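Local coordinates for protein DNA-3-methyladenine glycosidase (PDB 2H56) that is a largely helical protein of the HhH-GPD superfamily of base excision DNA repair proteins, at residues K24-Q29 / T203-Y208; V43-K48 / G160-L165; G175-Y180 / K188-Y193. All blocks are in the same frame, centred on the assembly; numbering follows the deposited sequence.

Interaction 1. Residues K24-Q29 / T203-Y208; sequences KTIVAQ and TVACLY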
# COMPACT_ATOMS: atom_id res chain seq x y z
N LYS A 24 18.59 -9.34 -1.68
CA LYS A 24 19.55 -10.06 -2.50
C LYS A 24 18.85 -10.71 -3.67
O LYS A 24 19.36 -10.71 -4.79
CB LYS A 24 20.34 -11.11 -1.70
CG LYS A 24 21.24 -10.53 -0.58
CD LYS A 24 22.73 -10.50 -0.90
CE LYS A 24 23.60 -10.52 0.40
NZ LYS A 24 25.09 -10.60 0.19
N THR A 25 17.65 -11.22 -3.44
CA THR A 25 16.86 -11.82 -4.49
C THR A 25 16.44 -10.80 -5.54
O THR A 25 16.64 -11.04 -6.73
CB THR A 25 15.65 -12.52 -3.95
OG1 THR A 25 16.10 -13.68 -3.26
CG2 THR A 25 14.72 -12.94 -5.07
N ILE A 26 15.91 -9.66 -5.10
CA ILE A 26 15.39 -8.67 -6.05
C ILE A 26 16.48 -8.03 -6.88
O ILE A 26 16.22 -7.58 -7.97
CB ILE A 26 14.54 -7.57 -5.38
CG1 ILE A 26 15.36 -6.72 -4.42
CG2 ILE A 26 13.34 -8.17 -4.65
CD1 ILE A 26 14.71 -5.36 -4.14
N VAL A 27 17.70 -8.00 -6.37
CA VAL A 27 18.79 -7.41 -7.15
C VAL A 27 19.57 -8.43 -7.93
O VAL A 27 20.39 -8.05 -8.74
CB VAL A 27 19.79 -6.60 -6.30
CG1 VAL A 27 19.03 -5.56 -5.48
CG2 VAL A 27 20.63 -7.52 -5.42
N ALA A 28 19.32 -9.73 -7.73
CA ALA A 28 20.15 -10.76 -8.43
C ALA A 28 20.28 -10.54 -9.94
O ALA A 28 21.34 -10.71 -10.51
CB ALA A 28 19.62 -12.14 -8.15
N GLN A 29 19.19 -10.17 -10.58
CA GLN A 29 19.18 -10.05 -12.01
C GLN A 29 18.86 -8.63 -12.42
O GLN A 29 18.28 -8.42 -13.48
CB GLN A 29 18.15 -11.00 -12.61
CG GLN A 29 18.19 -12.40 -12.03
CD GLN A 29 17.22 -13.31 -12.74
OE1 GLN A 29 17.60 -14.18 -13.50
NE2 GLN A 29 15.95 -13.06 -12.53
N THR A 203 7.13 -6.34 -3.55
CA THR A 203 6.84 -5.28 -2.62
C THR A 203 8.13 -4.63 -2.14
O THR A 203 8.17 -3.40 -1.98
CB THR A 203 6.03 -5.77 -1.40
OG1 THR A 203 4.82 -6.42 -1.80
CG2 THR A 203 5.67 -4.60 -0.49
N VAL A 204 9.18 -5.43 -1.91
CA VAL A 204 10.43 -4.86 -1.41
C VAL A 204 11.05 -3.88 -2.45
O VAL A 204 11.47 -2.76 -2.11
CB VAL A 204 11.45 -5.94 -0.98
CG1 VAL A 204 12.70 -5.29 -0.46
CG2 VAL A 204 10.86 -6.89 0.12
N ALA A 205 11.08 -4.27 -3.72
CA ALA A 205 11.47 -3.36 -4.82
C ALA A 205 10.66 -2.08 -4.78
O ALA A 205 11.18 -0.99 -4.95
CB ALA A 205 11.28 -4.02 -6.17
N CYS A 206 9.36 -2.23 -4.57
CA CYS A 206 8.47 -1.08 -4.60
C CYS A 206 8.81 -0.07 -3.52
O CYS A 206 8.67 1.13 -3.73
CB CYS A 206 7.02 -1.53 -4.48
SG CYS A 206 6.39 -2.37 -5.96
N LEU A 207 9.24 -0.56 -2.36
CA LEU A 207 9.70 0.34 -1.33
C LEU A 207 10.89 1.16 -1.86
O LEU A 207 10.97 2.36 -1.62
CB LEU A 207 10.11 -0.45 -0.08
CG LEU A 207 8.99 -1.22 0.62
CD1 LEU A 207 9.57 -2.05 1.77
CD2 LEU A 207 7.94 -0.25 1.09
N TYR A 208 11.80 0.55 -2.59
CA TYR A 208 12.95 1.30 -3.13
C TYR A 208 12.54 2.23 -4.25
O TYR A 208 13.07 3.33 -4.39
CB TYR A 208 14.05 0.35 -3.59
CG TYR A 208 14.82 -0.23 -2.43
CD1 TYR A 208 15.74 0.55 -1.74
CD2 TYR A 208 14.62 -1.54 -2.00
CE1 TYR A 208 16.45 0.07 -0.68
CE2 TYR A 208 15.33 -2.05 -0.91
CZ TYR A 208 16.24 -1.23 -0.26
OH TYR A 208 16.94 -1.70 0.80

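Interaction 2. Residues V43-K48 / G160-L165; sequences VQLPTK and GRLDVL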
# COMPACT_ATOMS: atom_id res chain seq x y z
N VAL A 43 15.13 -0.15 3.70
CA VAL A 43 13.76 0.29 3.64
C VAL A 43 12.96 -0.39 4.73
O VAL A 43 13.40 -1.39 5.32
CB VAL A 43 13.11 -0.08 2.31
CG1 VAL A 43 13.67 0.79 1.22
CG2 VAL A 43 13.28 -1.58 2.03
N GLN A 44 11.76 0.14 4.95
CA GLN A 44 10.88 -0.35 5.98
C GLN A 44 9.45 -0.53 5.47
O GLN A 44 9.05 0.04 4.44
CB GLN A 44 10.91 0.58 7.17
CG GLN A 44 10.73 2.06 6.86
CD GLN A 44 10.69 2.90 8.15
OE1 GLN A 44 9.62 3.20 8.69
NE2 GLN A 44 11.87 3.27 8.65
N LEU A 45 8.71 -1.36 6.19
CA LEU A 45 7.38 -1.76 5.80
C LEU A 45 6.50 -1.73 7.02
O LEU A 45 6.55 -2.63 7.84
CB LEU A 45 7.41 -3.18 5.26
CG LEU A 45 6.12 -3.72 4.65
CD1 LEU A 45 5.59 -2.80 3.57
CD2 LEU A 45 6.43 -5.09 4.08
N PRO A 46 5.71 -0.66 7.17
CA PRO A 46 4.77 -0.66 8.30
C PRO A 46 3.68 -1.70 8.12
O PRO A 46 3.19 -1.89 7.02
CB PRO A 46 4.20 0.75 8.28
CG PRO A 46 4.46 1.27 6.89
CD PRO A 46 5.65 0.56 6.36
N THR A 47 3.38 -2.42 9.19
CA THR A 47 2.30 -3.39 9.17
C THR A 47 1.29 -3.04 10.23
O THR A 47 1.59 -3.07 11.45
CB THR A 47 2.79 -4.82 9.45
OG1 THR A 47 3.80 -5.16 8.48
CG2 THR A 47 1.57 -5.83 9.42
N LYS A 48 0.09 -2.72 9.77
CA LYS A 48 -1.03 -2.48 10.65
C LYS A 48 -1.48 -3.81 11.26
O LYS A 48 -1.81 -4.75 10.55
CB LYS A 48 -2.18 -1.83 9.88
CG LYS A 48 -1.84 -0.43 9.30
CD LYS A 48 -2.75 0.69 9.89
CE LYS A 48 -2.80 1.97 9.03
NZ LYS A 48 -3.62 3.04 9.68
N GLY A 160 1.13 -7.10 5.05
CA GLY A 160 2.59 -7.34 4.96
C GLY A 160 3.04 -8.36 3.91
O GLY A 160 4.06 -9.05 4.09
N ARG A 161 2.30 -8.41 2.79
CA ARG A 161 2.59 -9.35 1.70
C ARG A 161 3.69 -8.81 0.81
O ARG A 161 3.61 -7.70 0.35
CB ARG A 161 1.33 -9.58 0.87
CG ARG A 161 0.33 -10.45 1.55
CD ARG A 161 0.75 -11.91 1.48
NE ARG A 161 0.78 -12.35 0.08
CZ ARG A 161 -0.24 -12.94 -0.55
NH1 ARG A 161 -1.38 -13.22 0.07
NH2 ARG A 161 -0.09 -13.27 -1.83
N LEU A 162 4.71 -9.60 0.55
CA LEU A 162 5.89 -9.08 -0.16
C LEU A 162 5.86 -9.29 -1.69
O LEU A 162 6.77 -8.85 -2.40
CB LEU A 162 7.16 -9.71 0.45
CG LEU A 162 7.35 -9.43 1.95
CD1 LEU A 162 8.67 -9.92 2.43
CD2 LEU A 162 7.23 -7.93 2.24
N ASP A 163 4.80 -9.89 -2.21
CA ASP A 163 4.71 -10.28 -3.63
C ASP A 163 3.65 -9.47 -4.43
O ASP A 163 2.84 -10.01 -5.19
CB ASP A 163 4.40 -11.77 -3.71
CG ASP A 163 3.06 -12.14 -3.02
OD1 ASP A 163 2.53 -11.38 -2.17
OD2 ASP A 163 2.53 -13.21 -3.37
N VAL A 164 3.69 -8.15 -4.25
CA VAL A 164 2.72 -7.22 -4.79
C VAL A 164 3.48 -6.17 -5.62
O VAL A 164 4.50 -5.66 -5.20
CB VAL A 164 1.97 -6.53 -3.62
CG1 VAL A 164 0.95 -5.48 -4.12
CG2 VAL A 164 1.29 -7.58 -2.69
N LEU A 165 2.99 -5.87 -6.80
CA LEU A 165 3.56 -4.82 -7.63
C LEU A 165 2.41 -3.92 -8.15
O LEU A 165 1.69 -4.32 -9.07
CB LEU A 165 4.27 -5.49 -8.79
CG LEU A 165 5.01 -4.67 -9.85
CD1 LEU A 165 6.31 -4.07 -9.33
CD2 LEU A 165 5.31 -5.59 -11.05

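Interaction 3. Residues G175-Y180 / K188-Y193; sequences GAKWLY and KKLLIY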
# COMPACT_ATOMS: atom_id res chain seq x y z
N GLY A 175 9.37 6.42 -9.93
CA GLY A 175 10.64 5.81 -9.53
C GLY A 175 11.21 4.97 -10.66
O GLY A 175 12.41 4.96 -10.88
N ALA A 176 10.33 4.27 -11.37
CA ALA A 176 10.74 3.42 -12.47
C ALA A 176 11.41 4.24 -13.58
O ALA A 176 12.47 3.89 -14.04
CB ALA A 176 9.54 2.66 -13.01
N LYS A 177 10.78 5.33 -13.99
CA LYS A 177 11.37 6.24 -14.98
C LYS A 177 12.75 6.72 -14.53
O LYS A 177 13.67 6.82 -15.32
CB LYS A 177 10.46 7.45 -15.22
CG LYS A 177 9.26 7.12 -16.08
CD LYS A 177 8.08 8.08 -15.88
CE LYS A 177 8.34 9.46 -16.41
NZ LYS A 177 7.11 10.27 -16.24
N TRP A 178 12.88 7.00 -13.24
CA TRP A 178 14.10 7.56 -12.69
C TRP A 178 15.20 6.52 -12.73
O TRP A 178 16.29 6.77 -13.20
CB TRP A 178 13.84 8.01 -11.25
CG TRP A 178 14.93 8.75 -10.60
CD1 TRP A 178 15.10 10.11 -10.57
CD2 TRP A 178 15.99 8.20 -9.83
NE1 TRP A 178 16.21 10.43 -9.84
CE2 TRP A 178 16.78 9.27 -9.38
CE3 TRP A 178 16.36 6.90 -9.50
CZ2 TRP A 178 17.91 9.08 -8.60
CZ3 TRP A 178 17.48 6.72 -8.74
CH2 TRP A 178 18.24 7.80 -8.30
N LEU A 179 14.85 5.32 -12.29
CA LEU A 179 15.80 4.23 -12.15
C LEU A 179 16.11 3.45 -13.46
O LEU A 179 17.16 2.85 -13.57
CB LEU A 179 15.26 3.29 -11.07
CG LEU A 179 16.16 2.22 -10.45
CD1 LEU A 179 17.29 2.86 -9.66
CD2 LEU A 179 15.30 1.36 -9.57
N TYR A 180 15.21 3.47 -14.43
CA TYR A 180 15.36 2.67 -15.66
C TYR A 180 15.19 3.46 -16.96
O TYR A 180 15.56 2.99 -18.02
CB TYR A 180 14.36 1.50 -15.65
CG TYR A 180 14.54 0.54 -14.49
CD1 TYR A 180 15.56 -0.41 -14.49
CD2 TYR A 180 13.68 0.57 -13.41
CE1 TYR A 180 15.71 -1.31 -13.40
CE2 TYR A 180 13.81 -0.31 -12.34
CZ TYR A 180 14.83 -1.24 -12.33
OH TYR A 180 14.92 -2.06 -11.23
N LYS A 188 4.67 3.12 -16.45
CA LYS A 188 3.84 1.93 -16.37
C LYS A 188 4.57 0.76 -17.06
O LYS A 188 4.86 -0.27 -16.43
CB LYS A 188 2.44 2.15 -16.96
CG LYS A 188 1.41 1.15 -16.44
CD LYS A 188 -0.01 1.35 -16.97
CE LYS A 188 -0.84 0.02 -16.89
NZ LYS A 188 -2.20 0.16 -16.25
N LYS A 189 4.89 0.93 -18.33
CA LYS A 189 5.56 -0.11 -19.09
C LYS A 189 6.91 -0.52 -18.47
O LYS A 189 7.26 -1.70 -18.51
CB LYS A 189 5.78 0.36 -20.53
CG LYS A 189 4.52 0.38 -21.42
CD LYS A 189 4.88 0.96 -22.78
CE LYS A 189 4.41 0.08 -23.94
NZ LYS A 189 2.95 0.22 -24.21
N LEU A 190 7.66 0.44 -17.92
CA LEU A 190 8.99 0.14 -17.35
C LEU A 190 8.80 -0.77 -16.16
O LEU A 190 9.50 -1.76 -15.98
CB LEU A 190 9.73 1.41 -16.92
CG LEU A 190 10.37 2.24 -18.04
CD1 LEU A 190 10.90 3.58 -17.52
CD2 LEU A 190 11.48 1.47 -18.73
N LEU A 191 7.83 -0.38 -15.34
CA LEU A 191 7.48 -1.11 -14.13
C LEU A 191 7.00 -2.55 -14.43
O LEU A 191 7.44 -3.48 -13.77
CB LEU A 191 6.43 -0.31 -13.40
CG LEU A 191 6.09 -0.56 -11.96
CD1 LEU A 191 7.34 -0.70 -11.07
CD2 LEU A 191 5.24 0.60 -11.57
N ILE A 192 6.14 -2.74 -15.43
CA ILE A 192 5.73 -4.08 -15.82
C ILE A 192 6.91 -4.92 -16.27
O ILE A 192 7.02 -6.09 -15.92
CB ILE A 192 4.70 -4.08 -16.97
CG1 ILE A 192 3.34 -3.58 -16.45
CG2 ILE A 192 4.59 -5.49 -17.60
CD1 ILE A 192 2.32 -3.35 -17.53
N TYR A 193 7.80 -4.32 -17.05
CA TYR A 193 8.92 -5.05 -17.68
C TYR A 193 9.97 -5.43 -16.63
O TYR A 193 10.27 -6.62 -16.45
CB TYR A 193 9.51 -4.19 -18.78
CG TYR A 193 10.62 -4.79 -19.57
CD1 TYR A 193 11.95 -4.63 -19.18
CD2 TYR A 193 10.37 -5.47 -20.77
CE1 TYR A 193 13.00 -5.15 -19.92
CE2 TYR A 193 11.44 -6.00 -21.53
CZ TYR A 193 12.75 -5.83 -21.10
OH TYR A 193 13.83 -6.34 -21.82

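Interaction 1. Residues K24-Q29 / T203-Y208
Ile-26 meets Val-204, Ala-205 and Tyr-208, and it does so through a single methyl group. The contact is wholly apolar, a small example of how one branched side chain can join two helices that lie far apart in sequence. CG1 sits between the backbone N and the carbonyl carbon (chi1 64°), and the nearly extended second torsion (chi2 160°) carries CD1 on to the facing helix. There Ile-26 CD1 lies 3.8 Å from the backbone N of Ala-205 and 4.2 Å from Ala-205 CB; Ala-205, with only CB to offer, is met at its backbone. On one flank Ile-26 CD1 is 4.2 Å from Val-204 CG1. On another, Ile-26 CD1 is 4.4 Å from Tyr-208 CD2, reaching the ring obliquely.

Polar groups are served outside this contact: Tyr-208 OH is hydrogen-bonded to Gly-41 O, and Thr-203 OG1 to backbone atoms of Arg-161 and Val-164. All four touching residues are buried. Helix 21-27 thus rests on the start of helix 202-219, with Leu-33 and Ile-37 of helix 31-40 also packing on Ile-26, and Val-43 of strand 43-46 covering part of Tyr-208.

Interaction 2. Residues V43-K48 / G160-L165
Thr-47 and Gly-160 bring the two backbones nearest, with their CA atoms 5.8 Å apart, where the chain just past the end of strand 43-46 meets an irregular loop and Gly-160 takes up a positive phi (54°). The side chains add one apolar meeting. With CG anti to its backbone N (chi1 -173°), Leu-45 reaches across to Leu-162, and the two meet methyl to methyl, CD2 to CD2 at 3.5 Å, their side chains set at a slant to each other. Leu-162 does not start out facing the strand; its far branch makes the touch. Further along, Thr-47 OG1 lies 4.3 Å from Gly-160 CA, a plain packing contact.

The charges stay within the loop. Arg-161 grips the carboxylate of Asp-163 side-on: Arg-161 NE lies 3.0 Å from Asp-163 OD1, and Arg-161 NH2 lies 3.0 Å from Asp-163 OD2, which is close to the guanidinium plane and is met on its syn lone pair in a fairly straight bond (165°). Strand 13-16 pairs with strand 43-46, and its Arg-14 and Phe-16 also touch Leu-162. The chemistry implies a division of labour: van der Waals packing joins strand to loop, while the salt bridge links Arg-161 and Asp-163 within the loop.

Interaction 3. Residues G175-Y180 / K188-Y193
Leu-190 packs over Ala-176 and Lys-177 where two consecutive helices of the HhH-GPD fold, 170-180 and 187-195, turn across each other after a short loop. The local axes pass 8.6 Å apart at 72°, and Ala-176 stands at the nearest CA pair, 5.8 Å from the CA of Leu-191. In the tight part, Leu-190 CD1 settles on the backbone of the first helix, 3.7 Å from Lys-177 CA. Beside it, Ala-176 CB faces Leu-190 CB at 4.1 Å and Leu-191 CB at 4.3 Å. Leu-191 continues inward onto Leu-209 of helix 202-219.

The outer side is looser. There Lys-177 CG lies 4.2 Å from Leu-190 CD1, the lysine chain crossing that leucine at about a right angle; beyond it the chain, bent at chi3 (70°), leads off from the contact. Tyr-180 plays a separate part: it gives its CB to Leu-190 CD2, at 4.2 Å, whereas its ring runs on to other parts of the fold, stacking with His-194 and touching Leu-33 and Trp-198, and its OH is hydrogen-bonded to Asp-30. Leu-190 itself is only partly buried, yet its CD1 also comes within 3.8 Å of Ala-176 O, the carbonyl oxygen that accepts the hydrogen bond from Tyr-180 N.

Burial does not simply follow depth here. The centre of interaction 1 lies about 16 Å from that of the chain, yet every touching residue is buried, whereas interaction 2, its centre about 7 Å from the chain's, is only partly covered; interaction 3, centred about 18 Å out, has a lysine at its margin and a partly exposed Leu-190 at its middle. All three are held across their segments by apolar packing, and only interaction 2 adds a salt bridge, inside its loop. Helix 202-219 joins interactions 1 and 2, Thr-203 N lying 2.8 Å from Leu-162 O in a probable hydrogen bond; further along it, Leu-209 receives Leu-191 of interaction 3. Leu-191 also touches Leu-165 of interaction 2.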